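PDB 5HMQ: 3-dehydroshikimate dehydratase from Pseudomonas putida, which catalyses the metal-dependent dehydration of 3-dehydroshikimate to protocatechuate, an intermediate shared by the quinate and shikimate degradation pathways. Local coordinates for residues C[300-314]-C[343-357]. Sequence-based numbering, arbitrary orientation.
Sequences FLEFAVDEAVGARLG and IVLNAEPYSFGHNFF
With CG set opposite the backbone N in both Glu302 (chi1 -177°) and Asn346 (chi1 -176°), and the glutamate chain extended beyond it, carboxylate and amide meet on one face of two neighbouring parallel strands. Asn346 ND2 donates to Glu302 OE2 at 2.9 Å; the bond is bent at the hydrogen (141°), with OE2 approached nearly along its C-O bond and tilted moderately from the amide plane. The amide also works at its other end: OD1 accepts from Glu348 N in an Asx turn, which probably helps to fix the amide's rotation. Glu302 OE1 is bonded to Tyr412 OH, so both oxygens of this buried carboxylate have hydrogen-bond partners.

In the backbone of the pair, Val344 N to Leu301 O (2.7 Å) and Phe303 N to Val344 O are nearly straight bonds, Asn346 N to Phe303 O is somewhat more bent, and Val305 N continues the series to Asn346 O.

The helices that follow the strands pack on opposite sides of the pair. On the Leu345 face, CD1 of that leucine lies 3.5 Å from Gly310 O while CD2 touches Leu313 CD2 at 3.8 Å. At the other strand's end, Ala304 CB fits against helix 352-357, 3.4 Å from Gly353 O. Phe357 lays one ring face over the Val305-Asp306 peptide, and its CZ lies 3.4 Å from Asp306 OD2; Asp306 OD1 caps the first helix through Val309 N at 2.8 Å.

The strands are first and last of the beta-alpha-beta-beta-beta module (295-346) of the vicinal oxygen chelate fold, in the hydroxyphenylpyruvate dioxygenase-like C-terminal domain, and strand 363-371 flanks strand 300-304 on its other side. Chemically, the contact implies a buried glutamate held by neutral partners, which would be expected to stabilise its charge if the carboxylate is ionised.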
ATOM      1  N   PHE C 300       8.714  21.943 -20.519  1.00 48.26           N
ATOM      2  CA  PHE C 300       7.523  21.474 -21.211  1.00 48.38           C
ATOM      3  C   PHE C 300       6.904  20.310 -20.451  1.00 49.55           C
ATOM      4  O   PHE C 300       7.555  19.655 -19.633  1.00 50.12           O
ATOM      5  CB  PHE C 300       7.814  21.082 -22.672  1.00 48.91           C
ATOM      6  CG  PHE C 300       8.787  19.938 -22.836  1.00 49.53           C
ATOM      7  CD1 PHE C 300       8.388  18.622 -22.639  1.00 48.17           C
ATOM      8  CD2 PHE C 300      10.089  20.180 -23.243  1.00 48.32           C
ATOM      9  CE1 PHE C 300       9.280  17.580 -22.806  1.00 47.38           C
ATOM     10  CE2 PHE C 300      10.983  19.140 -23.419  1.00 48.69           C
ATOM     11  CZ  PHE C 300      10.580  17.839 -23.197  1.00 46.19           C
ATOM     12  N   LEU C 301       5.626  20.080 -20.732  1.00 46.69           N
ATOM     13  CA  LEU C 301       4.903  18.904 -20.279  1.00 46.14           C
ATOM     14  C   LEU C 301       4.762  17.938 -21.445  1.00 45.69           C
ATOM     15  O   LEU C 301       4.480  18.353 -22.573  1.00 47.58           O
ATOM     16  CB  LEU C 301       3.521  19.282 -19.741  1.00 45.45           C
ATOM     17  CG  LEU C 301       3.450  20.279 -18.582  1.00 46.19           C
ATOM     18  CD1 LEU C 301       2.003  20.545 -18.196  1.00 46.55           C
ATOM     19  CD2 LEU C 301       4.230  19.769 -17.382  1.00 45.73           C
ATOM     20  N   GLU C 302       4.988  16.654 -21.180  1.00 44.90           N
ATOM     21  CA  GLU C 302       4.854  15.607 -22.186  1.00 45.05           C
ATOM     22  C   GLU C 302       3.706  14.686 -21.792  1.00 45.54           C
ATOM     23  O   GLU C 302       3.747  14.056 -20.730  1.00 45.48           O
ATOM     24  CB  GLU C 302       6.151  14.813 -22.342  1.00 43.18           C
ATOM     25  CG  GLU C 302       6.090  13.759 -23.441  1.00 46.93           C
ATOM     26  CD  GLU C 302       7.365  12.938 -23.558  1.00 49.84           C
ATOM     27  OE1 GLU C 302       8.314  13.186 -22.784  1.00 48.95           O
ATOM     28  OE2 GLU C 302       7.414  12.040 -24.426  1.00 51.41           O
ATOM     29  N   PHE C 303       2.688  14.613 -22.643  1.00 43.74           N
ATOM     30  CA  PHE C 303       1.527  13.768 -22.405  1.00 46.97           C
ATOM     31  C   PHE C 303       1.584  12.529 -23.286  1.00 47.07           C
ATOM     32  O   PHE C 303       1.944  12.605 -24.465  1.00 44.99           O
ATOM     33  CB  PHE C 303       0.222  14.525 -22.671  1.00 46.25           C
ATOM     34  CG  PHE C 303      -0.160  15.486 -21.582  1.00 46.06           C
ATOM     35  CD1 PHE C 303       0.295  16.795 -21.599  1.00 44.76           C
ATOM     36  CD2 PHE C 303      -0.985  15.081 -20.545  1.00 44.63           C
ATOM     37  CE1 PHE C 303      -0.065  17.680 -20.595  1.00 46.58           C
ATOM     38  CE2 PHE C 303      -1.349  15.958 -19.541  1.00 44.66           C
ATOM     39  CZ  PHE C 303      -0.888  17.260 -19.565  1.00 43.80           C
ATOM     40  N   ALA C 304       1.224  11.387 -22.705  1.00 45.34           N
ATOM     41  CA  ALA C 304       1.153  10.126 -23.428  1.00 45.04           C
ATOM     42  C   ALA C 304      -0.285   9.912 -23.879  1.00 44.98           C
ATOM     43  O   ALA C 304      -1.195   9.826 -23.047  1.00 49.03           O
ATOM     44  CB  ALA C 304       1.622   8.963 -22.554  1.00 42.84           C
ATOM     45  N   VAL C 305      -0.485   9.827 -25.193  1.00 47.27           N
ATOM     46  CA  VAL C 305      -1.810   9.738 -25.796  1.00 48.16           C
ATOM     47  C   VAL C 305      -1.711   8.896 -27.061  1.00 46.95           C
ATOM     48  O   VAL C 305      -0.622   8.612 -27.562  1.00 47.16           O
ATOM     49  CB  VAL C 305      -2.389  11.130 -26.143  1.00 48.97           C
ATOM     50  CG1 VAL C 305      -2.785  11.896 -24.889  1.00 49.20           C
ATOM     51  CG2 VAL C 305      -1.382  11.929 -26.962  1.00 45.48           C
ATOM     52  N   ASP C 306      -2.866   8.499 -27.586  1.00 50.37           N
ATOM     53  CA  ASP C 306      -2.967   7.982 -28.939  1.00 53.47           C
ATOM     54  C   ASP C 306      -3.516   9.089 -29.839  1.00 55.03           C
ATOM     55  O   ASP C 306      -3.721  10.224 -29.402  1.00 57.48           O
ATOM     56  CB  ASP C 306      -3.813   6.703 -28.975  1.00 50.15           C
ATOM     57  CG  ASP C 306      -5.260   6.921 -28.550  1.00 53.14           C
ATOM     58  OD1 ASP C 306      -5.681   8.080 -28.359  1.00 54.59           O
ATOM     59  OD2 ASP C 306      -5.982   5.910 -28.399  1.00 50.19           O
ATOM     60  N   GLU C 307      -3.751   8.762 -31.110  1.00 57.93           N
ATOM     61  CA  GLU C 307      -4.145   9.804 -32.052  1.00 55.54           C
ATOM     62  C   GLU C 307      -5.550  10.321 -31.759  1.00 57.26           C
ATOM     63  O   GLU C 307      -5.822  11.515 -31.922  1.00 55.49           O
ATOM     64  CB  GLU C 307      -4.055   9.282 -33.484  1.00 54.48           C
ATOM     65  CG  GLU C 307      -3.434  10.274 -34.461  1.00 61.40           C
ATOM     66  CD  GLU C 307      -1.926  10.393 -34.297  1.00 65.07           C
ATOM     67  OE1 GLU C 307      -1.416  11.535 -34.268  1.00 66.56           O
ATOM     68  OE2 GLU C 307      -1.260   9.343 -34.193  1.00 66.10           O
ATOM     69  N   ALA C 308      -6.447   9.450 -31.298  1.00 55.40           N
ATOM     70  CA  ALA C 308      -7.817   9.868 -31.015  1.00 52.40           C
ATOM     71  C   ALA C 308      -7.872  10.770 -29.790  1.00 55.27           C
ATOM     72  O   ALA C 308      -8.370  11.900 -29.857  1.00 58.31           O
ATOM     73  CB  ALA C 308      -8.715   8.642 -30.830  1.00 49.32           C
ATOM     74  N   VAL C 309      -7.369  10.284 -28.651  1.00 54.84           N
ATOM     75  CA  VAL C 309      -7.397  11.090 -27.435  1.00 54.50           C
ATOM     76  C   VAL C 309      -6.439  12.269 -27.547  1.00 54.16           C
ATOM     77  O   VAL C 309      -6.703  13.345 -26.996  1.00 53.60           O
ATOM     78  CB  VAL C 309      -7.078  10.218 -26.204  1.00 54.18           C
ATOM     79  CG1 VAL C 309      -7.347  10.988 -24.921  1.00 56.69           C
ATOM     80  CG2 VAL C 309      -7.894   8.935 -26.234  1.00 56.56           C
ATOM     81  N   GLY C 310      -5.328  12.102 -28.269  1.00 52.38           N
ATOM     82  CA  GLY C 310      -4.387  13.199 -28.420  1.00 53.09           C
ATOM     83  C   GLY C 310      -4.979  14.368 -29.182  1.00 54.55           C
ATOM     84  O   GLY C 310      -4.724  15.529 -28.854  1.00 55.15           O
ATOM     85  N   ALA C 311      -5.772  14.076 -30.212  1.00 54.44           N
ATOM     86  CA  ALA C 311      -6.472  15.138 -30.924  1.00 53.30           C
ATOM     87  C   ALA C 311      -7.513  15.785 -30.023  1.00 54.98           C
ATOM     88  O   ALA C 311      -7.709  17.006 -30.062  1.00 56.84           O
ATOM     89  CB  ALA C 311      -7.117  14.590 -32.194  1.00 52.66           C
ATOM     90  N   ARG C 312      -8.193  14.977 -29.205  1.00 52.95           N
ATOM     91  CA  ARG C 312      -9.185  15.512 -28.282  1.00 51.88           C
ATOM     92  C   ARG C 312      -8.530  16.387 -27.219  1.00 54.91           C
ATOM     93  O   ARG C 312      -9.068  17.438 -26.853  1.00 57.11           O
ATOM     94  CB  ARG C 312      -9.952  14.359 -27.634  1.00 55.36           C
ATOM     95  CG  ARG C 312     -11.453  14.547 -27.572  1.00 57.69           C
ATOM     96  CD  ARG C 312     -12.153  13.249 -27.197  1.00 58.16           C
ATOM     97  NE  ARG C 312     -11.751  12.141 -28.061  1.00 61.16           N
ATOM     98  CZ  ARG C 312     -11.171  11.025 -27.631  1.00 61.03           C
ATOM     99  NH1 ARG C 312     -10.930  10.849 -26.339  1.00 60.82           N
ATOM    100  NH2 ARG C 312     -10.840  10.075 -28.495  1.00 62.46           N
ATOM    101  N   LEU C 313      -7.364  15.972 -26.718  1.00 51.61           N
ATOM    102  CA  LEU C 313      -6.641  16.797 -25.757  1.00 51.86           C
ATOM    103  C   LEU C 313      -6.111  18.065 -26.413  1.00 52.61           C
ATOM    104  O   LEU C 313      -6.120  19.138 -25.799  1.00 54.55           O
ATOM    105  CB  LEU C 313      -5.500  15.998 -25.127  1.00 46.63           C
ATOM    106  CG  LEU C 313      -4.717  16.707 -24.020  1.00 47.69           C
ATOM    107  CD1 LEU C 313      -5.652  17.167 -22.912  1.00 47.49           C
ATOM    108  CD2 LEU C 313      -3.633  15.795 -23.465  1.00 47.53           C
ATOM    109  N   GLY C 314      -5.647  17.957 -27.660  1.00 52.95           N
ATOM    110  CA  GLY C 314      -5.219  19.140 -28.383  1.00 49.32           C
ATOM    111  C   GLY C 314      -6.336  20.146 -28.577  1.00 53.67           C
ATOM    112  O   GLY C 314      -6.108  21.353 -28.499  1.00 56.81           O
ATOM    113  N   ILE C 343       3.650  22.411 -24.337  1.00 46.79           N
ATOM    114  CA  ILE C 343       3.001  21.129 -24.089  1.00 47.51           C
ATOM    115  C   ILE C 343       3.239  20.227 -25.290  1.00 48.65           C
ATOM    116  O   ILE C 343       2.957  20.615 -26.429  1.00 48.18           O
ATOM    117  CB  ILE C 343       1.495  21.291 -23.815  1.00 46.22           C
ATOM    118  CG1 ILE C 343       1.280  22.028 -22.494  1.00 47.96           C
ATOM    119  CG2 ILE C 343       0.815  19.932 -23.771  1.00 46.11           C
ATOM    120  CD1 ILE C 343      -0.162  22.320 -22.179  1.00 47.77           C
ATOM    121  N   VAL C 344       3.763  19.032 -25.037  1.00 49.53           N
ATOM    122  CA  VAL C 344       4.104  18.070 -26.080  1.00 47.80           C
ATOM    123  C   VAL C 344       3.097  16.927 -26.015  1.00 48.30           C
ATOM    124  O   VAL C 344       2.962  16.268 -24.976  1.00 47.14           O
ATOM    125  CB  VAL C 344       5.540  17.552 -25.908  1.00 47.88           C
ATOM    126  CG1 VAL C 344       5.875  16.526 -26.981  1.00 47.83           C
ATOM    127  CG2 VAL C 344       6.541  18.713 -25.883  1.00 44.50           C
ATOM    128  N   LEU C 345       2.388  16.689 -27.117  1.00 45.90           N
ATOM    129  CA  LEU C 345       1.443  15.582 -27.224  1.00 47.93           C
ATOM    130  C   LEU C 345       2.129  14.434 -27.959  1.00 51.62           C
ATOM    131  O   LEU C 345       2.360  14.513 -29.170  1.00 51.05           O
ATOM    132  CB  LEU C 345       0.167  16.016 -27.941  1.00 46.36           C
ATOM    133  CG  LEU C 345      -0.619  17.180 -27.331  1.00 47.73           C
ATOM    134  CD1 LEU C 345      -1.923  17.393 -28.084  1.00 46.30           C
ATOM    135  CD2 LEU C 345      -0.885  16.938 -25.851  1.00 45.48           C
ATOM    136  N   ASN C 346       2.463  13.378 -27.222  1.00 50.01           N
ATOM    137  CA  ASN C 346       3.250  12.262 -27.742  1.00 47.41           C
ATOM    138  C   ASN C 346       2.296  11.120 -28.079  1.00 46.94           C
ATOM    139  O   ASN C 346       1.790  10.432 -27.188  1.00 44.61           O
ATOM    140  CB  ASN C 346       4.306  11.847 -26.721  1.00 48.05           C
ATOM    141  CG  ASN C 346       5.225  10.749 -27.228  1.00 47.03           C
ATOM    142  OD1 ASN C 346       5.087  10.271 -28.354  1.00 51.45           O
ATOM    143  ND2 ASN C 346       6.185  10.358 -26.398  1.00 45.57           N
ATOM    144  N   ALA C 347       2.042  10.928 -29.374  1.00 50.34           N
ATOM    145  CA  ALA C 347       1.209   9.836 -29.857  1.00 52.40           C
ATOM    146  C   ALA C 347       2.002   8.802 -30.646  1.00 52.75           C
ATOM    147  O   ALA C 347       1.403   7.955 -31.318  1.00 52.51           O
ATOM    148  CB  ALA C 347       0.063  10.382 -30.713  1.00 53.51           C
ATOM    149  N   GLU C 348       3.325   8.853 -30.584  1.00 55.52           N
ATOM    150  CA  GLU C 348       4.163   7.902 -31.307  1.00 58.06           C
ATOM    151  C   GLU C 348       4.030   6.513 -30.694  1.00 57.14           C
ATOM    152  O   GLU C 348       4.301   6.346 -29.499  1.00 58.00           O
ATOM    153  CB  GLU C 348       5.619   8.358 -31.285  1.00 58.01           C
ATOM    154  CG  GLU C 348       6.593   7.421 -31.991  1.00 57.53           C
ATOM    155  CD  GLU C 348       6.515   7.499 -33.508  1.00 59.52           C
ATOM    156  OE1 GLU C 348       5.612   8.181 -34.039  1.00 59.25           O
ATOM    157  OE2 GLU C 348       7.370   6.879 -34.176  1.00 60.77           O
ATOM    158  N   PRO C 349       3.628   5.504 -31.456  1.00 55.44           N
ATOM    159  CA  PRO C 349       3.480   4.157 -30.897  1.00 55.48           C
ATOM    160  C   PRO C 349       4.824   3.449 -30.757  1.00 53.15           C
ATOM    161  O   PRO C 349       5.846   3.871 -31.299  1.00 50.87           O
ATOM    162  CB  PRO C 349       2.585   3.454 -31.921  1.00 55.94           C
ATOM    163  CG  PRO C 349       2.922   4.120 -33.211  1.00 54.97           C
ATOM    164  CD  PRO C 349       3.231   5.560 -32.875  1.00 54.73           C
ATOM    165  N   TYR C 350       4.790   2.346 -30.005  1.00 51.79           N
ATOM    166  CA  TYR C 350       5.932   1.452 -29.810  1.00 54.55           C
ATOM    167  C   TYR C 350       7.118   2.222 -29.233  1.00 55.67           C
ATOM    168  O   TYR C 350       8.197   2.299 -29.825  1.00 57.07           O
ATOM    169  CB  TYR C 350       6.322   0.765 -31.121  1.00 54.62           C
ATOM    170  CG  TYR C 350       5.159   0.462 -32.025  1.00 53.59           C
ATOM    171  CD1 TYR C 350       5.149   0.922 -33.333  1.00 54.91           C
ATOM    172  CD2 TYR C 350       4.038  -0.214 -31.559  1.00 50.99           C
ATOM    173  CE1 TYR C 350       4.088   0.679 -34.165  1.00 53.70           C
ATOM    174  CE2 TYR C 350       2.965  -0.462 -32.387  1.00 52.13           C
ATOM    175  CZ  TYR C 350       2.997  -0.012 -33.689  1.00 53.91           C
ATOM    176  OH  TYR C 350       1.933  -0.254 -34.523  1.00 58.29           O
ATOM    177  N   SER C 351       6.900   2.789 -28.053  1.00 52.85           N
ATOM    178  CA  SER C 351       7.858   3.719 -27.477  1.00 52.78           C
ATOM    179  C   SER C 351       7.595   3.828 -25.984  1.00 51.24           C
ATOM    180  O   SER C 351       6.678   3.204 -25.443  1.00 50.82           O
ATOM    181  CB  SER C 351       7.767   5.086 -28.161  1.00 52.99           C
ATOM    182  OG  SER C 351       6.485   5.659 -27.974  1.00 52.48           O
ATOM    183  N   PHE C 352       8.425   4.632 -25.319  1.00 49.74           N
ATOM    184  CA  PHE C 352       8.214   4.925 -23.907  1.00 45.92           C
ATOM    185  C   PHE C 352       6.832   5.519 -23.674  1.00 45.13           C
ATOM    186  O   PHE C 352       6.089   5.067 -22.795  1.00 47.32           O
ATOM    187  CB  PHE C 352       9.320   5.861 -23.415  1.00 46.50           C
ATOM    188  CG  PHE C 352       8.903   6.772 -22.301  1.00 47.01           C
ATOM    189  CD1 PHE C 352       8.800   6.305 -21.003  1.00 49.26           C
ATOM    190  CD2 PHE C 352       8.639   8.110 -22.550  1.00 48.99           C
ATOM    191  CE1 PHE C 352       8.422   7.151 -19.977  1.00 49.35           C
ATOM    192  CE2 PHE C 352       8.261   8.960 -21.530  1.00 46.22           C
ATOM    193  CZ  PHE C 352       8.153   8.480 -20.243  1.00 47.20           C
ATOM    194  N   GLY C 353       6.461   6.522 -24.473  1.00 45.49           N
ATOM    195  CA  GLY C 353       5.151   7.136 -24.320  1.00 45.98           C
ATOM    196  C   GLY C 353       4.005   6.167 -24.546  1.00 45.92           C
ATOM    197  O   GLY C 353       3.020   6.172 -23.803  1.00 46.42           O
ATOM    198  N   HIS C 354       4.118   5.319 -25.573  1.00 46.65           N
ATOM    199  CA  HIS C 354       3.036   4.388 -25.885  1.00 46.58           C
ATOM    200  C   HIS C 354       2.821   3.388 -24.756  1.00 47.28           C
ATOM    201  O   HIS C 354       1.676   3.083 -24.399  1.00 48.68           O
ATOM    202  CB  HIS C 354       3.327   3.663 -27.200  1.00 48.56           C
ATOM    203  CG  HIS C 354       2.194   2.812 -27.684  1.00 49.51           C
ATOM    204  ND1 HIS C 354       2.372   1.765 -28.562  1.00 49.80           N
ATOM    205  CD2 HIS C 354       0.867   2.855 -27.415  1.00 51.09           C
ATOM    206  CE1 HIS C 354       1.205   1.197 -28.811  1.00 52.39           C
ATOM    207  NE2 HIS C 354       0.275   1.839 -28.127  1.00 52.96           N
ATOM    208  N   ASN C 355       3.906   2.856 -24.189  1.00 42.66           N
ATOM    209  CA  ASN C 355       3.778   1.988 -23.022  1.00 44.62           C
ATOM    210  C   ASN C 355       3.078   2.714 -21.881  1.00 46.41           C
ATOM    211  O   ASN C 355       2.177   2.161 -21.236  1.00 47.60           O
ATOM    212  CB  ASN C 355       5.156   1.491 -22.581  1.00 47.17           C
ATOM    213  CG  ASN C 355       5.782   0.537 -23.581  1.00 46.01           C
ATOM    214  OD1 ASN C 355       5.096  -0.018 -24.440  1.00 46.96           O
ATOM    215  ND2 ASN C 355       7.091   0.348 -23.477  1.00 45.13           N
ATOM    216  N   PHE C 356       3.474   3.964 -21.626  1.00 47.62           N
ATOM    217  CA  PHE C 356       2.866   4.737 -20.548  1.00 46.16           C
ATOM    218  C   PHE C 356       1.384   4.976 -20.809  1.00 44.15           C
ATOM    219  O   PHE C 356       0.566   4.909 -19.884  1.00 45.66           O
ATOM    220  CB  PHE C 356       3.606   6.066 -20.386  1.00 46.84           C
ATOM    221  CG  PHE C 356       3.522   6.646 -19.005  1.00 47.73           C
ATOM    222  CD1 PHE C 356       2.452   7.447 -18.641  1.00 47.43           C
ATOM    223  CD2 PHE C 356       4.510   6.390 -18.071  1.00 46.40           C
ATOM    224  CE1 PHE C 356       2.373   7.986 -17.371  1.00 45.33           C
ATOM    225  CE2 PHE C 356       4.436   6.924 -16.799  1.00 46.31           C
ATOM    226  CZ  PHE C 356       3.366   7.722 -16.449  1.00 46.24           C
ATOM    227  N   PHE C 357       1.020   5.248 -22.065  1.00 44.34           N
ATOM    228  CA  PHE C 357      -0.386   5.441 -22.402  1.00 46.00           C
ATOM    229  C   PHE C 357      -1.183   4.157 -22.204  1.00 49.57           C
ATOM    230  O   PHE C 357      -2.296   4.187 -21.669  1.00 48.59           O
ATOM    231  CB  PHE C 357      -0.517   5.944 -23.839  1.00 46.75           C
ATOM    232  CG  PHE C 357      -1.932   5.964 -24.349  1.00 49.25           C
ATOM    233  CD1 PHE C 357      -2.844   6.891 -23.869  1.00 49.87           C
ATOM    234  CD2 PHE C 357      -2.348   5.059 -25.313  1.00 49.15           C
ATOM    235  CE1 PHE C 357      -4.148   6.912 -24.338  1.00 51.39           C
ATOM    236  CE2 PHE C 357      -3.648   5.074 -25.788  1.00 48.69           C
ATOM    237  CZ  PHE C 357      -4.551   6.003 -25.300  1.00 49.28           C
TER
HETATM  238  O   HOH W   1      -1.004   7.008 -32.749  1.00 56.05           O